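Local coordinates for protein yeast glycogen phosphorylase (Saccharomyces cerevisiae, PDB 1YGP) that belongs to the carbohydrate phosphorylase family of the GT-B clan, whose fold pairs two Rossmann-like domains, and holds pyridoxal-5'-phosphate in a pocket, at residues Val375-Val380 / Asp394-Thr399; Leu381-Lys386 / Leu424-Glu429; Leu601-Val606 / Ala829-Val834; Asn755-Gly760 / Ser843-Lys848. All coordinates share one frame; numbering follows the deposited sequence.

In the fold
From the N terminus, helix 372-384 supplies the first segment of both interaction 1 and interaction 2. Interaction 1 closes the helical hairpin of helices 372-384 and 389-399, with 13 residues between its segments, and interaction 2 closes a longer loop to the start of helix 425-445; the two cross along the chain, with centres about 10 Å apart. Both belong to helices near the mixed sheet that contains strand 361-366. In series after them, interactions 3 and 4 cross in the same way, fastening helix 820-840 and helix 842-856, which follow each other, to the parallel sheet through strand 601-606 and strand 757-759. The two pairs lie on opposite sides of the chain's centre, centres at least about 50 Å apart.

Interaction 1: residues Val375-Val380 / Asp394-Thr399; sequences VELQRV and DIVTKT
Leu377 and Gln378 on helix 372-384 meet Val396 on helix 389-399 in a helical hairpin, the two short segments running close to antiparallel at 149° with their axes 9.5 Å apart. Val396 carries the contact on one methyl. With CG1 anti to the backbone N (chi1 171°), CG2 is the branch that faces helix 372-384. Leu377 slides past Val396 in the opposite direction, its CG 3.9 Å from Val396 CG2. Gln378 crosses the valine at about a right angle and bends at chi2, bringing its OE1 3.7 Å from Val396 CG2; the same methyl lies 3.7 Å from the backbone N of Gln378. Beyond this, Leu377 CD2 reaches toward Thr399, 4.4 Å from OG1, and that hydroxyl is itself bonded at 2.8 Å to the carbonyl O of Ile395, one turn back. On another side of helix 372-384, Glu376 and Arg379 form a salt bridge next to His427 of helix 425-445, while Phe357 packs on Leu377 and Thr399. The two helices form the connection between parallel neighbours 361-366 and 400-404, a beta-alpha-beta crossover with a helical hairpin as its helical part, as suits a Rossmann-like domain.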
loop_
_atom_site.group_PDB
_atom_site.type_symbol
_atom_site.label_atom_id
_atom_site.label_comp_id
_atom_site.label_asym_id
_atom_site.label_seq_id
_atom_site.Cartn_x
_atom_site.Cartn_y
_atom_site.Cartn_z
ATOM N N VAL A 375 21.020 -25.071 7.528
ATOM C CA VAL A 375 21.063 -25.893 6.338
ATOM C C VAL A 375 21.320 -25.055 5.090
ATOM O O VAL A 375 21.914 -25.506 4.114
ATOM C CB VAL A 375 19.727 -26.631 6.261
ATOM C CG1 VAL A 375 19.699 -27.578 5.089
ATOM C CG2 VAL A 375 19.555 -27.479 7.487
ATOM N N GLU A 376 20.808 -23.827 5.070
ATOM C CA GLU A 376 21.007 -22.894 3.981
ATOM C C GLU A 376 22.441 -22.360 3.958
ATOM O O GLU A 376 23.003 -22.310 2.855
ATOM C CB GLU A 376 20.003 -21.765 4.141
ATOM C CG GLU A 376 20.149 -20.567 3.208
ATOM C CD GLU A 376 19.860 -20.808 1.731
ATOM O OE1 GLU A 376 19.335 -21.855 1.362
ATOM O OE2 GLU A 376 20.156 -19.911 0.942
ATOM N N LEU A 377 23.082 -21.981 5.089
ATOM C CA LEU A 377 24.448 -21.497 5.040
ATOM C C LEU A 377 25.287 -22.657 4.539
ATOM O O LEU A 377 26.077 -22.460 3.612
ATOM C CB LEU A 377 24.957 -21.047 6.410
ATOM C CG LEU A 377 26.391 -20.458 6.497
ATOM C CD1 LEU A 377 26.602 -19.414 5.414
ATOM C CD2 LEU A 377 26.608 -19.842 7.864
ATOM N N GLN A 378 25.069 -23.888 5.004
ATOM C CA GLN A 378 25.819 -25.024 4.480
ATOM C C GLN A 378 25.595 -25.167 2.971
ATOM O O GLN A 378 26.573 -25.284 2.220
ATOM C CB GLN A 378 25.384 -26.284 5.208
ATOM C CG GLN A 378 26.137 -27.538 4.833
ATOM C CD GLN A 378 27.610 -27.570 5.180
ATOM O OE1 GLN A 378 28.206 -26.628 5.698
ATOM N NE2 GLN A 378 28.246 -28.700 4.909
ATOM N N ARG A 379 24.331 -25.089 2.510
ATOM C CA ARG A 379 24.022 -25.139 1.099
ATOM C C ARG A 379 24.769 -24.066 0.306
ATOM O O ARG A 379 25.388 -24.413 -0.707
ATOM C CB ARG A 379 22.528 -24.947 0.846
ATOM C CG ARG A 379 22.186 -25.124 -0.644
ATOM C CD ARG A 379 20.735 -24.879 -1.050
ATOM N NE ARG A 379 20.374 -23.483 -0.921
ATOM C CZ ARG A 379 20.659 -22.609 -1.878
ATOM N NH1 ARG A 379 21.265 -22.975 -3.012
ATOM N NH2 ARG A 379 20.418 -21.327 -1.655
ATOM N N VAL A 380 24.814 -22.790 0.694
ATOM C CA VAL A 380 25.454 -21.830 -0.184
ATOM C C VAL A 380 26.955 -22.014 -0.122
ATOM O O VAL A 380 27.585 -21.960 -1.188
ATOM C CB VAL A 380 25.107 -20.358 0.171
ATOM C CG1 VAL A 380 23.611 -20.242 0.225
ATOM C CG2 VAL A 380 25.636 -19.931 1.498
ATOM N N ASP A 394 32.170 -26.603 9.582
ATOM C CA ASP A 394 32.816 -26.037 10.740
ATOM C C ASP A 394 32.432 -24.578 10.914
ATOM O O ASP A 394 32.242 -24.129 12.048
ATOM C CB ASP A 394 34.308 -26.150 10.586
ATOM C CG ASP A 394 34.855 -27.179 11.545
ATOM O OD1 ASP A 394 34.698 -28.380 11.284
ATOM O OD2 ASP A 394 35.425 -26.749 12.552
ATOM N N ILE A 395 32.280 -23.837 9.809
ATOM C CA ILE A 395 31.887 -22.439 9.873
ATOM C C ILE A 395 30.438 -22.345 10.390
ATOM O O ILE A 395 30.172 -21.638 11.372
ATOM C CB ILE A 395 32.072 -21.818 8.456
ATOM C CG1 ILE A 395 33.566 -21.832 8.092
ATOM C CG2 ILE A 395 31.565 -20.386 8.427
ATOM C CD1 ILE A 395 33.982 -21.367 6.679
ATOM N N VAL A 396 29.507 -23.112 9.820
ATOM C CA VAL A 396 28.123 -23.132 10.247
ATOM C C VAL A 396 28.041 -23.306 11.765
ATOM O O VAL A 396 27.521 -22.453 12.482
ATOM C CB VAL A 396 27.404 -24.285 9.496
ATOM C CG1 VAL A 396 26.014 -24.523 10.051
ATOM C CG2 VAL A 396 27.205 -23.908 8.038
ATOM N N THR A 397 28.715 -24.334 12.252
ATOM C CA THR A 397 28.735 -24.718 13.647
ATOM C C THR A 397 29.153 -23.589 14.568
ATOM O O THR A 397 28.518 -23.266 15.572
ATOM C CB THR A 397 29.661 -25.912 13.651
ATOM O OG1 THR A 397 28.885 -26.951 13.059
ATOM C CG2 THR A 397 30.226 -26.269 15.011
ATOM N N LYS A 398 30.230 -22.924 14.209
ATOM C CA LYS A 398 30.694 -21.828 15.008
ATOM C C LYS A 398 29.873 -20.560 14.824
ATOM O O LYS A 398 29.991 -19.678 15.667
ATOM C CB LYS A 398 32.142 -21.600 14.669
ATOM C CG LYS A 398 32.992 -22.601 15.399
ATOM C CD LYS A 398 34.442 -22.255 15.104
ATOM C CE LYS A 398 35.105 -23.092 14.007
ATOM N NZ LYS A 398 35.493 -24.391 14.533
ATOM N N THR A 399 28.994 -20.444 13.828
ATOM C CA THR A 399 28.208 -19.238 13.605
ATOM C C THR A 399 26.900 -19.245 14.385
ATOM O O THR A 399 26.445 -18.194 14.823
ATOM C CB THR A 399 27.913 -19.088 12.087
ATOM O OG1 THR A 399 29.155 -19.053 11.382
ATOM C CG2 THR A 399 27.136 -17.812 11.783
#

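Interaction 2: residues Leu381-Lys386 / Leu424-Glu429; sequences LVDLEK and LPRHLE
Asp383 and Arg426 reach toward each other from opposite directions and join in a side-on, two-pronged salt bridge, the centre of a network that also takes in Glu429. The carboxylate and guanidinium planes are only 16° apart, so the two flat groups meet nearly coplanar. Arg426 NH2 donates to Asp383 OD1 at 2.8 Å, and NE to Asp383 OD2 at 2.9 Å. Both oxygens use their syn lone pairs; OD1 lies near the guanidinium plane, whereas OD2 is tilted somewhat out of it. The bend of the arginine at chi2 (64°) turns its NE side to the aspartate. Val382, one residue earlier, crosses the arginine at about a right angle, with CG1 4.1 Å from Arg426 NH2. The bridge joins the C-terminal part of helix 372-384 to the first turn of helix 425-445, whose CA atoms come no closer than 9.7 Å here, so the long Arg426 side chain covers most of the gap to Asp383. The buried polar atoms have further partners: Asp383 OD1 accepts from Ser249 N, and Arg426 NH2 also donates to Thr245 O. Bonded to both acids, Arg426 probably offsets their charges; Asp383 OD2 and Glu429 OE1 stay 6.7 Å apart. Its remaining terminal nitrogen, NH1, forms the salt bridge to Glu429 OE1 at 2.8 Å.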
loop_
_atom_site.group_PDB
_atom_site.type_symbol
_atom_site.label_atom_id
_atom_site.label_comp_id
_atom_site.label_asym_id
_atom_site.label_seq_id
_atom_site.Cartn_x
_atom_site.Cartn_y
_atom_site.Cartn_z
ATOM N N LEU A 381 27.563 -22.302 1.044
ATOM C CA LEU A 381 29.011 -22.448 1.104
ATOM C C LEU A 381 29.469 -23.642 0.282
ATOM O O LEU A 381 30.465 -23.542 -0.427
ATOM C CB LEU A 381 29.504 -22.623 2.535
ATOM C CG LEU A 381 29.448 -21.444 3.479
ATOM C CD1 LEU A 381 30.114 -21.880 4.762
ATOM C CD2 LEU A 381 30.176 -20.222 2.933
ATOM N N VAL A 382 28.754 -24.750 0.294
ATOM C CA VAL A 382 29.124 -25.871 -0.533
ATOM C C VAL A 382 28.680 -25.649 -1.971
ATOM O O VAL A 382 29.553 -25.589 -2.828
ATOM C CB VAL A 382 28.509 -27.131 0.075
ATOM C CG1 VAL A 382 28.477 -28.293 -0.892
ATOM C CG2 VAL A 382 29.363 -27.479 1.285
ATOM N N ASP A 383 27.419 -25.459 -2.338
ATOM C CA ASP A 383 27.049 -25.344 -3.742
ATOM C C ASP A 383 27.481 -24.113 -4.514
ATOM O O ASP A 383 27.876 -24.222 -5.669
ATOM C CB ASP A 383 25.558 -25.458 -3.880
ATOM C CG ASP A 383 24.978 -26.762 -3.350
ATOM O OD1 ASP A 383 25.717 -27.719 -3.120
ATOM O OD2 ASP A 383 23.762 -26.819 -3.165
ATOM N N LEU A 384 27.431 -22.929 -3.933
ATOM C CA LEU A 384 27.749 -21.729 -4.685
ATOM C C LEU A 384 29.189 -21.344 -4.420
ATOM O O LEU A 384 29.969 -21.147 -5.339
ATOM C CB LEU A 384 26.818 -20.601 -4.260
ATOM C CG LEU A 384 25.334 -20.895 -4.223
ATOM C CD1 LEU A 384 24.652 -19.807 -3.467
ATOM C CD2 LEU A 384 24.756 -20.956 -5.617
ATOM N N GLU A 385 29.565 -21.240 -3.148
ATOM C CA GLU A 385 30.902 -20.834 -2.772
ATOM C C GLU A 385 31.985 -21.912 -2.890
ATOM O O GLU A 385 33.169 -21.599 -2.742
ATOM C CB GLU A 385 30.817 -20.298 -1.357
ATOM C CG GLU A 385 31.317 -18.865 -1.282
ATOM C CD GLU A 385 30.511 -17.797 -2.014
ATOM O OE1 GLU A 385 29.401 -17.457 -1.596
ATOM O OE2 GLU A 385 31.019 -17.288 -3.006
ATOM N N LYS A 386 31.608 -23.170 -3.128
ATOM C CA LYS A 386 32.521 -24.267 -3.379
ATOM C C LYS A 386 33.514 -24.620 -2.269
ATOM O O LYS A 386 34.686 -24.962 -2.531
ATOM C CB LYS A 386 33.287 -23.969 -4.669
ATOM C CG LYS A 386 32.464 -23.658 -5.892
ATOM C CD LYS A 386 31.629 -24.860 -6.268
ATOM C CE LYS A 386 30.976 -24.625 -7.609
ATOM N NZ LYS A 386 30.179 -23.416 -7.546
ATOM N N LEU A 424 11.830 -28.532 -0.703
ATOM C CA LEU A 424 13.224 -28.182 -0.559
ATOM C C LEU A 424 14.134 -29.393 -0.847
ATOM O O LEU A 424 14.750 -29.924 0.093
ATOM C CB LEU A 424 13.385 -27.599 0.886
ATOM C CG LEU A 424 12.540 -26.351 1.287
ATOM C CD1 LEU A 424 12.895 -25.850 2.661
ATOM C CD2 LEU A 424 12.824 -25.216 0.340
ATOM N N PRO A 425 14.321 -29.852 -2.105
ATOM C CA PRO A 425 15.079 -31.058 -2.424
ATOM C C PRO A 425 16.545 -31.094 -1.995
ATOM O O PRO A 425 17.002 -32.050 -1.369
ATOM C CB PRO A 425 14.887 -31.223 -3.917
ATOM C CG PRO A 425 14.331 -29.936 -4.455
ATOM C CD PRO A 425 13.528 -29.452 -3.268
ATOM N N ARG A 426 17.324 -30.043 -2.240
ATOM C CA ARG A 426 18.732 -30.013 -1.841
ATOM C C ARG A 426 18.907 -29.906 -0.333
ATOM O O ARG A 426 19.818 -30.495 0.244
ATOM C CB ARG A 426 19.422 -28.828 -2.527
ATOM C CG ARG A 426 20.897 -28.640 -2.225
ATOM C CD ARG A 426 21.663 -29.837 -2.758
ATOM N NE ARG A 426 23.105 -29.638 -2.785
ATOM C CZ ARG A 426 23.919 -30.500 -2.200
ATOM N NH1 ARG A 426 23.451 -31.576 -1.569
ATOM N NH2 ARG A 426 25.228 -30.298 -2.261
ATOM N N HIS A 427 18.018 -29.185 0.352
ATOM C CA HIS A 427 18.146 -28.999 1.794
ATOM C C HIS A 427 17.806 -30.318 2.462
ATOM O O HIS A 427 18.351 -30.558 3.531
ATOM C CB HIS A 427 17.209 -27.924 2.330
ATOM C CG HIS A 427 17.503 -26.535 1.782
ATOM N ND1 HIS A 427 18.306 -25.630 2.311
ATOM C CD2 HIS A 427 16.962 -25.983 0.631
ATOM C CE1 HIS A 427 18.273 -24.566 1.550
ATOM N NE2 HIS A 427 17.472 -24.780 0.543
ATOM N N LEU A 428 16.976 -31.195 1.881
ATOM C CA LEU A 428 16.831 -32.547 2.416
ATOM C C LEU A 428 18.136 -33.339 2.284
ATOM O O LEU A 428 18.537 -34.076 3.187
ATOM C CB LEU A 428 15.781 -33.357 1.681
ATOM C CG LEU A 428 14.845 -34.193 2.530
ATOM C CD1 LEU A 428 14.258 -35.204 1.600
ATOM C CD2 LEU A 428 15.520 -34.951 3.648
ATOM N N GLU A 429 18.826 -33.231 1.152
ATOM C CA GLU A 429 20.075 -33.929 0.923
ATOM C C GLU A 429 21.070 -33.549 2.011
ATOM O O GLU A 429 21.636 -34.410 2.696
ATOM C CB GLU A 429 20.633 -33.544 -0.429
ATOM C CG GLU A 429 19.895 -34.025 -1.659
ATOM C CD GLU A 429 20.624 -33.780 -2.989
ATOM O OE1 GLU A 429 21.705 -33.177 -3.020
ATOM O OE2 GLU A 429 20.102 -34.210 -4.024
#

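Interaction 3: residues Leu601-Val606 / Ala829-Val834; sequences LFDMQV and ATHELV
Leu601, at the start of strand 601-606, has its CA 9.3 Å from that of Val834 on helix 820-840, the nearest CA pair, and the gap between strand and helix is spanned by side chains. The strand is an inner one of the parallel sheet, between strands 649-654 and 710-713, and its residues alternate: Leu601 and Asp603 turn to helix 820-840, while Phe602 and Met604 pack on helix 562-584. The apolar half of the contact is one pair of methyls. Leu601 and Val834 cross at about a right angle, with Leu601 CD2 3.9 Å from Val834 CG1. The valine methyl is the branch anti to the backbone N (chi1 168°), which carries it toward the sheet. The polar half lies beside it. Asp603 and His831 come from opposite directions, and His831 NE2 makes a weak hydrogen bond to Asp603 OD2 at 3.4 Å. The groups are not flat against each other: the carboxylate and the imidazole ring are turned by 47°, and the oxygen approaches the ring obliquely. Tyr827, one turn earlier on the helix, meets the same ring edge-to-face. Asp603 also has a long, weak ion pair with Lys649, and Glu712 is a nearby like charge. This is sheet-and-helix packing of a Rossmann-like domain. With two acidic groups close together, Lys649 probably eases their repulsion, while His831 gives Asp603 a weak N-H donor; the length of each link suggests a modest electrostatic contribution next to the methyl packing.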
loop_
_atom_site.group_PDB
_atom_site.type_symbol
_atom_site.label_atom_id
_atom_site.label_comp_id
_atom_site.label_asym_id
_atom_site.label_seq_id
_atom_site.Cartn_x
_atom_site.Cartn_y
_atom_site.Cartn_z
ATOM N N LEU A 601 -9.680 -3.682 44.744
ATOM C CA LEU A 601 -8.501 -4.414 44.299
ATOM C C LEU A 601 -8.716 -4.766 42.837
ATOM O O LEU A 601 -9.736 -5.351 42.443
ATOM C CB LEU A 601 -8.283 -5.727 45.061
ATOM C CG LEU A 601 -7.103 -6.620 44.663
ATOM C CD1 LEU A 601 -5.845 -6.240 45.418
ATOM C CD2 LEU A 601 -7.423 -8.052 45.028
ATOM N N PHE A 602 -7.759 -4.330 42.034
ATOM C CA PHE A 602 -7.731 -4.670 40.637
ATOM C C PHE A 602 -6.889 -5.937 40.504
ATOM O O PHE A 602 -5.694 -5.991 40.823
ATOM C CB PHE A 602 -7.157 -3.473 39.900
ATOM C CG PHE A 602 -8.203 -2.391 39.594
ATOM C CD1 PHE A 602 -9.185 -2.018 40.520
ATOM C CD2 PHE A 602 -8.169 -1.740 38.356
ATOM C CE1 PHE A 602 -10.106 -1.016 40.204
ATOM C CE2 PHE A 602 -9.093 -0.740 38.056
ATOM C CZ PHE A 602 -10.058 -0.379 38.976
ATOM N N ASP A 603 -7.549 -6.992 40.077
ATOM C CA ASP A 603 -6.947 -8.293 39.979
ATOM C C ASP A 603 -6.975 -8.705 38.508
ATOM O O ASP A 603 -8.070 -9.045 38.019
ATOM C CB ASP A 603 -7.784 -9.187 40.882
ATOM C CG ASP A 603 -7.460 -10.667 40.980
ATOM O OD1 ASP A 603 -6.439 -11.124 40.450
ATOM O OD2 ASP A 603 -8.264 -11.365 41.598
ATOM N N MET A 604 -5.835 -8.707 37.775
ATOM C CA MET A 604 -5.854 -9.077 36.370
ATOM C C MET A 604 -5.154 -10.344 35.940
ATOM O O MET A 604 -4.138 -10.730 36.521
ATOM C CB MET A 604 -5.286 -7.963 35.465
ATOM C CG MET A 604 -4.261 -6.961 35.923
ATOM S SD MET A 604 -4.999 -5.565 36.832
ATOM C CE MET A 604 -5.009 -4.243 35.671
ATOM N N GLN A 605 -5.675 -11.014 34.904
ATOM C CA GLN A 605 -5.014 -12.147 34.239
ATOM C C GLN A 605 -5.140 -11.886 32.736
ATOM O O GLN A 605 -6.135 -12.209 32.081
ATOM C CB GLN A 605 -5.685 -13.498 34.578
ATOM C CG GLN A 605 -4.923 -14.725 34.101
ATOM C CD GLN A 605 -5.585 -16.051 34.455
ATOM O OE1 GLN A 605 -6.770 -16.137 34.770
ATOM N NE2 GLN A 605 -4.889 -17.174 34.380
ATOM N N VAL A 606 -4.145 -11.199 32.185
ATOM C CA VAL A 606 -4.109 -10.895 30.770
ATOM C C VAL A 606 -2.999 -11.709 30.092
ATOM O O VAL A 606 -1.794 -11.487 30.299
ATOM C CB VAL A 606 -3.882 -9.362 30.508
ATOM C CG1 VAL A 606 -5.123 -8.615 30.962
ATOM C CG2 VAL A 606 -2.716 -8.774 31.290
ATOM N N ALA A 829 -7.823 -19.989 49.394
ATOM C CA ALA A 829 -7.189 -19.606 50.645
ATOM C C ALA A 829 -6.219 -18.446 50.496
ATOM O O ALA A 829 -6.201 -17.498 51.284
ATOM C CB ALA A 829 -6.423 -20.771 51.214
ATOM N N THR A 830 -5.427 -18.466 49.437
ATOM C CA THR A 830 -4.494 -17.391 49.156
ATOM C C THR A 830 -5.286 -16.132 48.835
ATOM O O THR A 830 -4.864 -15.020 49.166
ATOM C CB THR A 830 -3.636 -17.742 47.963
ATOM O OG1 THR A 830 -3.243 -19.108 48.074
ATOM C CG2 THR A 830 -2.424 -16.842 47.905
ATOM N N HIS A 831 -6.460 -16.260 48.195
ATOM C CA HIS A 831 -7.228 -15.076 47.881
ATOM C C HIS A 831 -7.787 -14.413 49.117
ATOM O O HIS A 831 -7.756 -13.179 49.189
ATOM C CB HIS A 831 -8.336 -15.421 46.928
ATOM C CG HIS A 831 -7.910 -14.978 45.537
ATOM N ND1 HIS A 831 -7.704 -15.726 44.453
ATOM C CD2 HIS A 831 -7.663 -13.666 45.194
ATOM C CE1 HIS A 831 -7.350 -14.930 43.475
ATOM N NE2 HIS A 831 -7.325 -13.699 43.923
ATOM N N GLU A 832 -8.213 -15.213 50.101
ATOM C CA GLU A 832 -8.633 -14.699 51.405
ATOM C C GLU A 832 -7.505 -13.866 52.017
ATOM O O GLU A 832 -7.747 -12.746 52.487
ATOM C CB GLU A 832 -8.973 -15.871 52.305
ATOM C CG GLU A 832 -10.342 -15.661 52.917
ATOM C CD GLU A 832 -10.976 -16.944 53.430
ATOM O OE1 GLU A 832 -11.567 -17.662 52.622
ATOM O OE2 GLU A 832 -10.889 -17.218 54.629
ATOM N N LEU A 833 -6.264 -14.383 51.953
ATOM C CA LEU A 833 -5.085 -13.643 52.385
ATOM C C LEU A 833 -4.906 -12.318 51.666
ATOM O O LEU A 833 -4.847 -11.273 52.315
ATOM C CB LEU A 833 -3.833 -14.476 52.177
ATOM C CG LEU A 833 -3.550 -15.431 53.310
ATOM C CD1 LEU A 833 -2.742 -16.630 52.853
ATOM C CD2 LEU A 833 -2.845 -14.628 54.381
ATOM N N VAL A 834 -4.869 -12.340 50.330
ATOM C CA VAL A 834 -4.709 -11.154 49.491
ATOM C C VAL A 834 -5.697 -10.083 49.933
ATOM O O VAL A 834 -5.305 -8.955 50.266
ATOM C CB VAL A 834 -4.941 -11.536 47.985
ATOM C CG1 VAL A 834 -5.069 -10.322 47.083
ATOM C CG2 VAL A 834 -3.717 -12.240 47.462
#

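Interaction 4: residues Asn755-Gly760 / Ser843-Lys848; sequences NVFLFG and SEWLKK
Lys848 of helix 842-856 passes Asn755 at a slant and ends by the ring of Phe757, joining this helix to the edge strand 757-759 of the parallel sheet. The backbones come close at one point, where the CA atoms of Asn755 and Lys848 are 5.4 Å apart. From there the lysine leaves with CG anti to the carbonyl carbon (chi1 -66°). Its CB lies 3.9 Å from Asn755 OD1, and its CG is nearer to that oxygen, at 3.5 Å. The amide is held by its other end, ND2 donating to Ile751 O. Beyond CG the chain is fully extended, and CD and CE carry it past the asparagine to the aromatic ring. The tip crosses Phe757 at about a right angle, with NZ 3.5 Å from Phe757 CZ in an oblique approach. The same ring corner meets the indole: Phe757 CZ is 3.9 Å from Trp845 CZ3. The phenyl and the six-membered ring of the indole are inclined by 32°, with centroids 6.0 Å apart. Phe838 of helix 820-840 meets the indole edge-to-face. The lysine nitrogen forms its salt bridge with Glu837, on that helix as well. The ammonium group is thus paired by a carboxylate, with its nitrogen near one corner of the Phe757 ring, so the lysine joins the polar amide, the apolar cluster and helix 820-840 in one side chain.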
loop_
_atom_site.group_PDB
_atom_site.type_symbol
_atom_site.label_atom_id
_atom_site.label_comp_id
_atom_site.label_asym_id
_atom_site.label_seq_id
_atom_site.Cartn_x
_atom_site.Cartn_y
_atom_site.Cartn_z
ATOM N N ASN A 755 7.066 -11.689 49.555
ATOM C CA ASN A 755 6.383 -10.653 48.806
ATOM C C ASN A 755 5.528 -11.196 47.677
ATOM O O ASN A 755 4.902 -10.435 46.941
ATOM C CB ASN A 755 7.438 -9.697 48.282
ATOM C CG ASN A 755 8.159 -9.009 49.429
ATOM O OD1 ASN A 755 7.563 -8.352 50.280
ATOM N ND2 ASN A 755 9.469 -9.143 49.548
ATOM N N VAL A 756 5.454 -12.507 47.470
ATOM C CA VAL A 756 4.652 -13.068 46.389
ATOM C C VAL A 756 3.624 -13.986 47.045
ATOM O O VAL A 756 3.891 -14.454 48.151
ATOM C CB VAL A 756 5.519 -13.894 45.344
ATOM C CG1 VAL A 756 6.494 -12.981 44.618
ATOM C CG2 VAL A 756 6.334 -14.960 46.032
ATOM N N PHE A 757 2.453 -14.249 46.451
ATOM C CA PHE A 757 1.448 -15.129 47.030
ATOM C C PHE A 757 1.471 -16.397 46.213
ATOM O O PHE A 757 0.885 -16.431 45.129
ATOM C CB PHE A 757 0.062 -14.521 46.953
ATOM C CG PHE A 757 -0.073 -13.271 47.796
ATOM C CD1 PHE A 757 0.404 -12.048 47.322
ATOM C CD2 PHE A 757 -0.664 -13.352 49.045
ATOM C CE1 PHE A 757 0.291 -10.903 48.109
ATOM C CE2 PHE A 757 -0.775 -12.205 49.823
ATOM C CZ PHE A 757 -0.301 -10.984 49.361
ATOM N N LEU A 758 2.203 -17.421 46.651
ATOM C CA LEU A 758 2.292 -18.642 45.880
ATOM C C LEU A 758 1.345 -19.669 46.457
ATOM O O LEU A 758 0.984 -19.565 47.629
ATOM C CB LEU A 758 3.714 -19.120 45.909
ATOM C CG LEU A 758 4.726 -18.111 45.355
ATOM C CD1 LEU A 758 6.147 -18.576 45.666
ATOM C CD2 LEU A 758 4.480 -17.924 43.866
ATOM N N PHE A 759 0.884 -20.624 45.664
ATOM C CA PHE A 759 -0.050 -21.628 46.125
ATOM C C PHE A 759 0.064 -22.804 45.168
ATOM O O PHE A 759 0.892 -22.817 44.243
ATOM C CB PHE A 759 -1.461 -21.092 46.088
ATOM C CG PHE A 759 -2.014 -20.931 44.668
ATOM C CD1 PHE A 759 -1.629 -19.838 43.886
ATOM C CD2 PHE A 759 -2.888 -21.894 44.137
ATOM C CE1 PHE A 759 -2.113 -19.720 42.581
ATOM C CE2 PHE A 759 -3.362 -21.762 42.835
ATOM C CZ PHE A 759 -2.977 -20.679 42.055
ATOM N N GLY A 760 -0.847 -23.753 45.402
ATOM C CA GLY A 760 -1.033 -24.901 44.537
ATOM C C GLY A 760 0.100 -25.888 44.610
ATOM O O GLY A 760 1.116 -25.717 45.292
ATOM N N SER A 843 -0.506 -0.520 54.526
ATOM C CA SER A 843 0.915 -0.201 54.704
ATOM C C SER A 843 1.837 -1.399 54.529
ATOM O O SER A 843 2.959 -1.250 54.046
ATOM C CB SER A 843 1.150 0.392 56.073
ATOM O OG SER A 843 0.464 1.639 56.113
ATOM N N GLU A 844 1.346 -2.594 54.866
ATOM C CA GLU A 844 2.070 -3.832 54.644
ATOM C C GLU A 844 2.038 -4.120 53.136
ATOM O O GLU A 844 3.067 -4.441 52.547
ATOM C CB GLU A 844 1.386 -4.949 55.415
ATOM N N TRP A 845 0.897 -3.934 52.458
ATOM C CA TRP A 845 0.760 -4.111 51.015
ATOM C C TRP A 845 1.725 -3.222 50.220
ATOM O O TRP A 845 2.437 -3.657 49.307
ATOM C CB TRP A 845 -0.667 -3.784 50.613
ATOM C CG TRP A 845 -0.977 -4.193 49.190
ATOM C CD1 TRP A 845 -0.829 -3.302 48.168
ATOM C CD2 TRP A 845 -1.420 -5.426 48.773
ATOM N NE1 TRP A 845 -1.176 -3.961 47.096
ATOM C CE2 TRP A 845 -1.534 -5.218 47.396
ATOM C CE3 TRP A 845 -1.737 -6.666 49.312
ATOM C CZ2 TRP A 845 -1.967 -6.233 46.540
ATOM C CZ3 TRP A 845 -2.169 -7.691 48.466
ATOM C CH2 TRP A 845 -2.286 -7.476 47.092
ATOM N N LEU A 846 1.764 -1.944 50.580
ATOM C CA LEU A 846 2.618 -0.956 49.951
ATOM C C LEU A 846 4.105 -1.242 50.136
ATOM O O LEU A 846 4.924 -0.966 49.257
ATOM C CB LEU A 846 2.202 0.401 50.521
ATOM C CG LEU A 846 1.256 1.335 49.692
ATOM C CD1 LEU A 846 0.401 0.591 48.674
ATOM C CD2 LEU A 846 0.356 2.053 50.679
ATOM N N LYS A 847 4.488 -1.878 51.234
ATOM C CA LYS A 847 5.866 -2.252 51.454
ATOM C C LYS A 847 6.187 -3.362 50.489
ATOM O O LYS A 847 7.266 -3.327 49.910
ATOM C CB LYS A 847 6.090 -2.764 52.869
ATOM N N LYS A 848 5.290 -4.308 50.224
ATOM C CA LYS A 848 5.559 -5.374 49.257
ATOM C C LYS A 848 5.785 -4.830 47.849
ATOM O O LYS A 848 6.703 -5.238 47.135
ATOM C CB LYS A 848 4.407 -6.347 49.203
ATOM C CG LYS A 848 4.264 -7.099 50.514
ATOM C CD LYS A 848 3.116 -8.088 50.451
ATOM C CE LYS A 848 3.250 -8.965 51.668
ATOM N NZ LYS A 848 2.343 -10.081 51.537
#